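Side-chain contacts in apical membrane antigen AMA1 (Toxoplasma gondii ME49, PDB 4YIV), which helps the parasite invade host cells as an essential microneme protein of the moving junction, the ring formed between parasite and host plasma membranes: residues 248-253 against 312-317; 261-266 against 328-333; 53-58 against 174-179. All blocks are in the same frame, centred on the assembly; numbering follows the deposited sequence.

Interactions 1 and 2 are buried and share one antiparallel five-stranded sheet, from whose opposite faces the loop 248-253 and the start of helix 263-272 approach; the disulfide between Cys313 of interaction 1 and Cys266 of interaction 2 joins them directly. Interaction 3, only partly buried, lies about 12 Å from interaction 2 and about 17 Å from interaction 1 between nearest atoms, and ties a small hairpin to a long loop. The chemistry follows the place: a tyrosine ring on a serine methylene in the first, a tyrosine among lysine methylenes and a cystine sulfur in the second, a proline edge and a bridging water in the third.

Interaction 1: residues 248-253 against 312-317; sequences DYTELT and KCALSD
Tyr249 lays its ring flat on the methylene of Ser316, and these two residues together account for most of the buried surface. Ser316 CB sits 3.5 Å from the centroid of the Tyr249 ring and only 4° off its normal, a nearly ideal CH-pi position in which the carbon is almost equally distant from all six ring atoms. The serine oxygen does not compete for that place. With OG turned opposite the backbone N (chi1 173°), it lies over the CD1-CE1 side of the same face, Ser316 OG 3.8 Å from Tyr249 CE1, and it is hydrogen-bonded to Gln318 N. The tyrosine hydroxyl reaches the same residue through a weak hydrogen bond to Gln318 O.

Ala314, two residues earlier on the strand, packs against the base of the aromatic side chain: Ala314 CB is 4.3 Å from Tyr249 CB, while Ala314 O lies near the ring plane, beyond the edge at CD2. The alanine methyl is also met by a methyl of the next residue, Thr250 CG2 to Ala314 CB being 4.2 Å.

What presents these side chains is a short 3-10 turn begun by Asp248. Its OD1 accepts the backbone Thr250 N at 2.8 Å, closing an Asx turn, and takes the Thr250 hydroxyl as well. Phe238 and Tyr300 add to the aromatic surroundings of Tyr249. Strand alternation sends Ala314 and Ser316 to this face and the disulfide-bonded Cys313 to the other, where helix 263-272 lies. The connection 248-253 thus covers the face turned away from the helix, in the helix-backed antiparallel sheet of a PAN domain.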
# COMPACT_ATOMS: atom_id res chain seq x y z
N ASP A 248 14.19 -17.11 -8.51
CA ASP A 248 13.87 -15.71 -8.31
C ASP A 248 13.30 -15.20 -9.62
O ASP A 248 13.42 -15.86 -10.65
CB ASP A 248 15.06 -14.88 -7.86
CG ASP A 248 16.13 -14.70 -8.94
OD1 ASP A 248 15.90 -13.95 -9.92
OD2 ASP A 248 17.23 -15.25 -8.77
N TYR A 249 12.70 -14.01 -9.58
CA TYR A 249 11.93 -13.54 -10.71
C TYR A 249 12.74 -13.42 -12.01
O TYR A 249 12.16 -13.50 -13.10
CB TYR A 249 11.31 -12.20 -10.39
CG TYR A 249 10.23 -12.18 -9.33
CD1 TYR A 249 9.47 -13.31 -9.03
CD2 TYR A 249 9.94 -11.00 -8.65
CE1 TYR A 249 8.49 -13.27 -8.09
CE2 TYR A 249 8.96 -10.95 -7.72
CZ TYR A 249 8.25 -12.07 -7.43
OH TYR A 249 7.26 -11.96 -6.48
N THR A 250 14.05 -13.20 -11.93
CA THR A 250 14.81 -12.99 -13.15
C THR A 250 14.83 -14.25 -14.02
O THR A 250 15.22 -14.19 -15.18
CB THR A 250 16.26 -12.55 -12.88
OG1 THR A 250 16.96 -13.59 -12.18
CG2 THR A 250 16.29 -11.25 -12.11
N GLU A 251 14.41 -15.37 -13.47
CA GLU A 251 14.41 -16.65 -14.18
C GLU A 251 13.07 -16.96 -14.83
O GLU A 251 12.95 -17.95 -15.53
CB GLU A 251 14.77 -17.80 -13.24
CG GLU A 251 16.21 -17.78 -12.76
CD GLU A 251 16.68 -19.15 -12.28
OE1 GLU A 251 16.57 -20.14 -13.05
OE2 GLU A 251 17.15 -19.25 -11.12
N LEU A 252 12.06 -16.13 -14.57
CA LEU A 252 10.72 -16.40 -15.08
C LEU A 252 10.53 -15.61 -16.37
O LEU A 252 11.06 -14.51 -16.53
CB LEU A 252 9.64 -16.05 -14.04
CG LEU A 252 9.81 -16.66 -12.65
CD1 LEU A 252 8.67 -16.18 -11.76
CD2 LEU A 252 9.87 -18.19 -12.68
N THR A 253 9.76 -16.17 -17.30
CA THR A 253 9.61 -15.55 -18.62
C THR A 253 8.77 -14.28 -18.61
O THR A 253 9.04 -13.34 -19.37
CB THR A 253 8.99 -16.55 -19.63
OG1 THR A 253 9.84 -17.70 -19.73
CG2 THR A 253 8.86 -15.93 -21.02
N LYS A 312 19.24 -2.99 -11.48
CA LYS A 312 18.04 -3.39 -12.22
C LYS A 312 16.86 -3.67 -11.28
O LYS A 312 17.03 -3.88 -10.08
CB LYS A 312 18.35 -4.62 -13.08
CG LYS A 312 19.29 -4.24 -14.24
CD LYS A 312 19.50 -5.36 -15.21
CE LYS A 312 20.31 -4.90 -16.43
NZ LYS A 312 20.42 -6.02 -17.40
N CYS A 313 15.68 -3.65 -11.85
CA CYS A 313 14.48 -3.89 -11.11
C CYS A 313 13.69 -4.97 -11.77
O CYS A 313 13.33 -4.83 -12.89
CB CYS A 313 13.66 -2.62 -11.01
SG CYS A 313 12.20 -2.78 -9.99
N ALA A 314 13.45 -6.05 -11.06
CA ALA A 314 12.66 -7.16 -11.58
C ALA A 314 11.28 -7.13 -11.00
O ALA A 314 11.12 -7.17 -9.77
CB ALA A 314 13.30 -8.48 -11.27
N LEU A 315 10.28 -7.11 -11.88
CA LEU A 315 8.87 -7.02 -11.49
C LEU A 315 8.01 -8.18 -11.98
O LEU A 315 8.13 -8.62 -13.14
CB LEU A 315 8.29 -5.74 -12.05
CG LEU A 315 9.04 -4.46 -11.73
CD1 LEU A 315 8.57 -3.38 -12.64
CD2 LEU A 315 8.71 -4.07 -10.33
N SER A 316 7.17 -8.68 -11.09
CA SER A 316 6.35 -9.86 -11.38
C SER A 316 4.99 -9.78 -10.70
O SER A 316 4.85 -9.08 -9.69
CB SER A 316 7.09 -11.11 -10.91
OG SER A 316 6.28 -12.25 -11.03
N ASP A 317 3.99 -10.48 -11.24
CA ASP A 317 2.69 -10.63 -10.59
C ASP A 317 2.58 -11.97 -9.86
O ASP A 317 1.52 -12.31 -9.34
CB ASP A 317 1.54 -10.49 -11.60
CG ASP A 317 1.56 -11.56 -12.70
OD1 ASP A 317 2.43 -12.44 -12.67
OD2 ASP A 317 0.68 -11.51 -13.60

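Interaction 2: residues 261-266 against 328-333; sequences ESKAQC and AAVSYT
Tyr332 projects from strand 329-333 into the first turn of helix 263-272, where Lys263 and Cys266 receive it. Its CB carries the ring off the strand, with CG opposite the carbonyl carbon (chi1 -60°), and the ring turns so that one face looks back, off centre, on the backbone carbonyl carbon of Val330. Moving outward, Tyr332 CD2 is the ring atom that meets sulfur, 4.2 Å from Cys266 SG. The sulfur stands beside the ring, near its plane: it is 5.5 Å from the centroid and 78° off the normal, an edge-on sulfur-aromatic contact. One atom further, Tyr332 CE2 approaches the backbone oxygen Lys263 O at 3.5 Å, and CZ lies only slightly farther from the same oxygen. At the tip, Tyr332 OH rests against the aliphatic part of the lysine, 3.4 Å from Lys263 CB, with CG and CD close behind.

The course of Lys263 brings CG and CD to the hydroxyl as well. CG sits between the backbone N and the carbonyl carbon (chi1 56°), after which the chain runs extended across the tyrosine at about a right angle; Lys263 CD also approaches Val330 CG2, at 4.3 Å. Ser262 starts the helix as N-cap, its OG accepting from Gln265 N at 3.2 Å. Beyond the two segments, the Trp267 ring meets that of Tyr332, and Tyr303 of the neighbouring strand touches both Lys263 and Cys266.

No hydrogen bond spans the pair of segments, and the contact is largely one of shape and dispersion, to which the sulfur at the ring edge and the carbonyl oxygen near CE2 probably add a weak electrostatic part. Covalent strength comes from the bond of Cys266 to Cys313, which fastens the helix to the sheet.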
# COMPACT_ATOMS: atom_id res chain seq x y z
N GLU A 261 18.29 3.70 -11.56
CA GLU A 261 19.44 4.38 -11.00
C GLU A 261 19.58 4.16 -9.48
O GLU A 261 20.65 4.35 -8.93
CB GLU A 261 19.34 5.88 -11.26
CG GLU A 261 19.12 6.28 -12.71
CD GLU A 261 18.66 7.72 -12.81
OE1 GLU A 261 19.53 8.62 -12.87
OE2 GLU A 261 17.43 7.96 -12.79
N SER A 262 18.49 3.78 -8.82
CA SER A 262 18.49 3.60 -7.35
C SER A 262 17.50 2.53 -6.94
O SER A 262 16.58 2.18 -7.69
CB SER A 262 18.12 4.89 -6.63
OG SER A 262 16.74 5.18 -6.80
N LYS A 263 17.68 1.98 -5.75
CA LYS A 263 16.71 1.00 -5.29
C LYS A 263 15.34 1.68 -5.03
O LYS A 263 14.29 1.06 -5.14
CB LYS A 263 17.24 0.27 -4.05
CG LYS A 263 17.64 1.12 -2.91
CD LYS A 263 18.41 0.28 -1.86
CE LYS A 263 18.44 0.99 -0.49
NZ LYS A 263 18.98 0.15 0.63
N ALA A 264 15.33 2.97 -4.73
CA ALA A 264 14.06 3.62 -4.45
C ALA A 264 13.21 3.72 -5.72
O ALA A 264 11.98 3.66 -5.64
CB ALA A 264 14.27 5.00 -3.84
N GLN A 265 13.85 3.82 -6.89
CA GLN A 265 13.12 3.82 -8.16
C GLN A 265 12.42 2.51 -8.38
O GLN A 265 11.32 2.47 -8.90
CB GLN A 265 14.04 4.12 -9.35
CG GLN A 265 14.52 5.56 -9.39
CD GLN A 265 15.40 5.87 -10.59
OE1 GLN A 265 15.86 4.96 -11.30
NE2 GLN A 265 15.63 7.16 -10.84
N CYS A 266 13.05 1.44 -7.95
CA CYS A 266 12.45 0.13 -8.06
C CYS A 266 11.22 0.04 -7.17
O CYS A 266 10.20 -0.42 -7.58
CB CYS A 266 13.44 -0.96 -7.70
SG CYS A 266 12.90 -2.63 -7.99
N ALA A 328 22.90 -7.91 -1.90
CA ALA A 328 22.80 -6.64 -2.60
C ALA A 328 21.35 -6.31 -3.02
O ALA A 328 21.08 -5.22 -3.49
CB ALA A 328 23.69 -6.65 -3.82
N ALA A 329 20.44 -7.26 -2.82
CA ALA A 329 19.06 -7.12 -3.28
C ALA A 329 18.15 -6.54 -2.19
O ALA A 329 18.44 -6.68 -1.01
CB ALA A 329 18.51 -8.48 -3.75
N VAL A 330 17.05 -5.91 -2.61
CA VAL A 330 15.95 -5.57 -1.70
C VAL A 330 14.65 -5.87 -2.45
O VAL A 330 14.48 -5.42 -3.60
CB VAL A 330 15.96 -4.07 -1.27
CG1 VAL A 330 14.81 -3.79 -0.29
CG2 VAL A 330 17.30 -3.68 -0.64
N SER A 331 13.76 -6.62 -1.80
CA SER A 331 12.43 -6.94 -2.32
C SER A 331 11.35 -6.02 -1.77
O SER A 331 11.25 -5.80 -0.55
CB SER A 331 12.10 -8.40 -2.02
OG SER A 331 12.92 -9.27 -2.80
N TYR A 332 10.57 -5.47 -2.71
CA TYR A 332 9.54 -4.46 -2.48
C TYR A 332 8.18 -4.96 -2.93
O TYR A 332 8.10 -5.85 -3.78
CB TYR A 332 9.84 -3.18 -3.27
CG TYR A 332 11.17 -2.52 -2.91
CD1 TYR A 332 11.36 -1.94 -1.65
CD2 TYR A 332 12.21 -2.50 -3.81
CE1 TYR A 332 12.58 -1.33 -1.33
CE2 TYR A 332 13.42 -1.89 -3.50
CZ TYR A 332 13.59 -1.31 -2.26
OH TYR A 332 14.80 -0.72 -1.96
N THR A 333 7.13 -4.38 -2.38
CA THR A 333 5.81 -4.56 -2.96
C THR A 333 5.14 -3.23 -3.09
O THR A 333 5.55 -2.21 -2.51
CB THR A 333 4.90 -5.49 -2.12
OG1 THR A 333 4.38 -4.78 -0.99
CG2 THR A 333 5.64 -6.70 -1.66

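Interaction 3: residues 53-58 against 174-179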
# COMPACT_ATOMS: atom_id res chain seq x y z
N ARG A 53 -18.66 3.44 -5.52
CA ARG A 53 -17.53 2.57 -5.38
C ARG A 53 -16.74 2.94 -4.09
O ARG A 53 -16.50 4.13 -3.78
CB ARG A 53 -16.62 2.67 -6.61
CG ARG A 53 -17.32 2.40 -7.96
CD ARG A 53 -16.27 2.15 -9.07
NE ARG A 53 -15.68 0.83 -8.89
CZ ARG A 53 -14.62 0.40 -9.56
NH1 ARG A 53 -14.08 1.17 -10.49
NH2 ARG A 53 -14.14 -0.80 -9.34
N GLU A 54 -16.32 1.91 -3.37
CA GLU A 54 -15.79 2.05 -2.01
C GLU A 54 -14.44 1.35 -1.91
O GLU A 54 -14.32 0.17 -2.26
CB GLU A 54 -16.77 1.46 -0.99
CG GLU A 54 -16.34 1.65 0.48
CD GLU A 54 -17.09 0.75 1.44
OE1 GLU A 54 -17.35 -0.42 1.12
OE2 GLU A 54 -17.44 1.24 2.53
N PRO A 55 -13.42 2.07 -1.43
CA PRO A 55 -12.18 1.32 -1.18
C PRO A 55 -12.38 0.23 -0.11
O PRO A 55 -13.14 0.45 0.82
CB PRO A 55 -11.22 2.40 -0.68
CG PRO A 55 -11.76 3.70 -1.29
CD PRO A 55 -13.24 3.51 -1.19
N ALA A 56 -11.67 -0.88 -0.27
CA ALA A 56 -11.97 -2.10 0.49
C ALA A 56 -10.78 -2.89 0.97
O ALA A 56 -10.93 -3.90 1.68
CB ALA A 56 -12.82 -3.01 -0.40
N GLY A 57 -9.59 -2.51 0.52
CA GLY A 57 -8.40 -3.32 0.74
C GLY A 57 -8.06 -3.38 2.22
O GLY A 57 -8.32 -2.42 2.96
N LEU A 58 -7.49 -4.50 2.66
CA LEU A 58 -7.23 -4.70 4.08
C LEU A 58 -5.83 -4.31 4.52
O LEU A 58 -5.54 -4.33 5.73
CB LEU A 58 -7.48 -6.16 4.46
CG LEU A 58 -8.90 -6.67 4.13
CD1 LEU A 58 -9.06 -8.09 4.65
CD2 LEU A 58 -9.98 -5.81 4.73
N SER A 174 -13.10 9.76 -2.03
CA SER A 174 -12.52 8.44 -2.05
C SER A 174 -12.00 8.13 -3.44
O SER A 174 -11.43 7.08 -3.67
CB SER A 174 -13.56 7.40 -1.63
OG SER A 174 -14.68 7.59 -2.47
N MET A 175 -12.21 9.04 -4.38
CA MET A 175 -11.61 8.87 -5.71
C MET A 175 -10.11 8.92 -5.60
O MET A 175 -9.56 9.59 -4.70
CB MET A 175 -12.08 9.96 -6.69
CG MET A 175 -13.58 9.95 -6.90
SD MET A 175 -14.07 11.08 -8.22
CE MET A 175 -13.86 12.68 -7.44
N GLN A 176 -9.43 8.21 -6.49
CA GLN A 176 -7.97 8.15 -6.47
C GLN A 176 -7.28 8.51 -7.81
O GLN A 176 -6.08 8.86 -7.83
CB GLN A 176 -7.56 6.76 -6.04
CG GLN A 176 -7.87 6.52 -4.53
CD GLN A 176 -8.18 5.05 -4.26
OE1 GLN A 176 -7.31 4.18 -4.30
NE2 GLN A 176 -9.47 4.76 -4.08
N LEU A 177 -8.03 8.42 -8.91
CA LEU A 177 -7.49 8.71 -10.23
C LEU A 177 -8.57 9.33 -11.10
O LEU A 177 -9.67 8.81 -11.19
CB LEU A 177 -7.00 7.44 -10.90
CG LEU A 177 -6.44 7.54 -12.32
CD1 LEU A 177 -5.18 8.28 -12.33
CD2 LEU A 177 -6.16 6.16 -12.90
N MET A 178 -8.24 10.47 -11.70
CA MET A 178 -9.05 10.99 -12.79
C MET A 178 -8.12 11.64 -13.82
O MET A 178 -7.16 12.34 -13.46
CB MET A 178 -10.08 11.98 -12.29
CG MET A 178 -11.43 11.69 -12.94
SD MET A 178 -12.66 12.98 -12.83
CE MET A 178 -12.61 13.09 -11.12
N GLU A 179 -8.40 11.35 -15.10
CA GLU A 179 -7.58 11.85 -16.19
C GLU A 179 -8.42 11.99 -17.46
O GLU A 179 -9.45 11.32 -17.59
CB GLU A 179 -6.39 10.90 -16.47
CG GLU A 179 -6.79 9.56 -17.06
CD GLU A 179 -5.58 8.74 -17.65
OE1 GLU A 179 -5.80 7.61 -18.11
OE2 GLU A 179 -4.42 9.22 -17.68
O HOH W 1 -15.09 6.37 -5.00
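Pro55 presses one edge of its ring into the corner formed by Ser174 and Gln176, the close-packed half of this contact. Pro55 CD lies 3.9 Å from Ser174 CB, and Pro55 CG lies 3.8 Å from Gln176 NE2, so neighbouring atoms of one ring edge meet a methylene and an amide nitrogen. That amide is firmly held. With CG opposite the carbonyl carbon (chi1 -71°) and the chain slightly bent at chi2, the amide lies beside the Ser174 carbonyl, and NE2 donates to Ser174 O at 3.1 Å, almost in line with the C=O and in the plane of the amide; the other atom of the amide, OE1, accepts from Lys64 NZ and Asp40 N.

In fold terms, Pro55 directly follows strand 50-54 of a two-stranded antiparallel hairpin, whereas 174-179 belongs to the long irregular connection after strand 167-170. Strand 167-170 is part of a five-stranded sheet whose strand order, 1-5-3-4-2, is the same as that of the PAN-domain sheet containing strand 329-333.

Toward Arg53 the fit is looser. Arg53 O and Ser174 OG stand 4.1 Å apart, and a water spans the gap: it donates to Arg53 O at 2.9 Å and is hydrogen-bonded to Ser174 OG at 2.8 Å. Tyr155 OH bonds to the same two oxygens. A glycerol, probably from the crystallisation liquor, is hydrogen-bonded to Ser174 OG as well, while the Arg53 guanidinium leads away from the loop to Asp279 O.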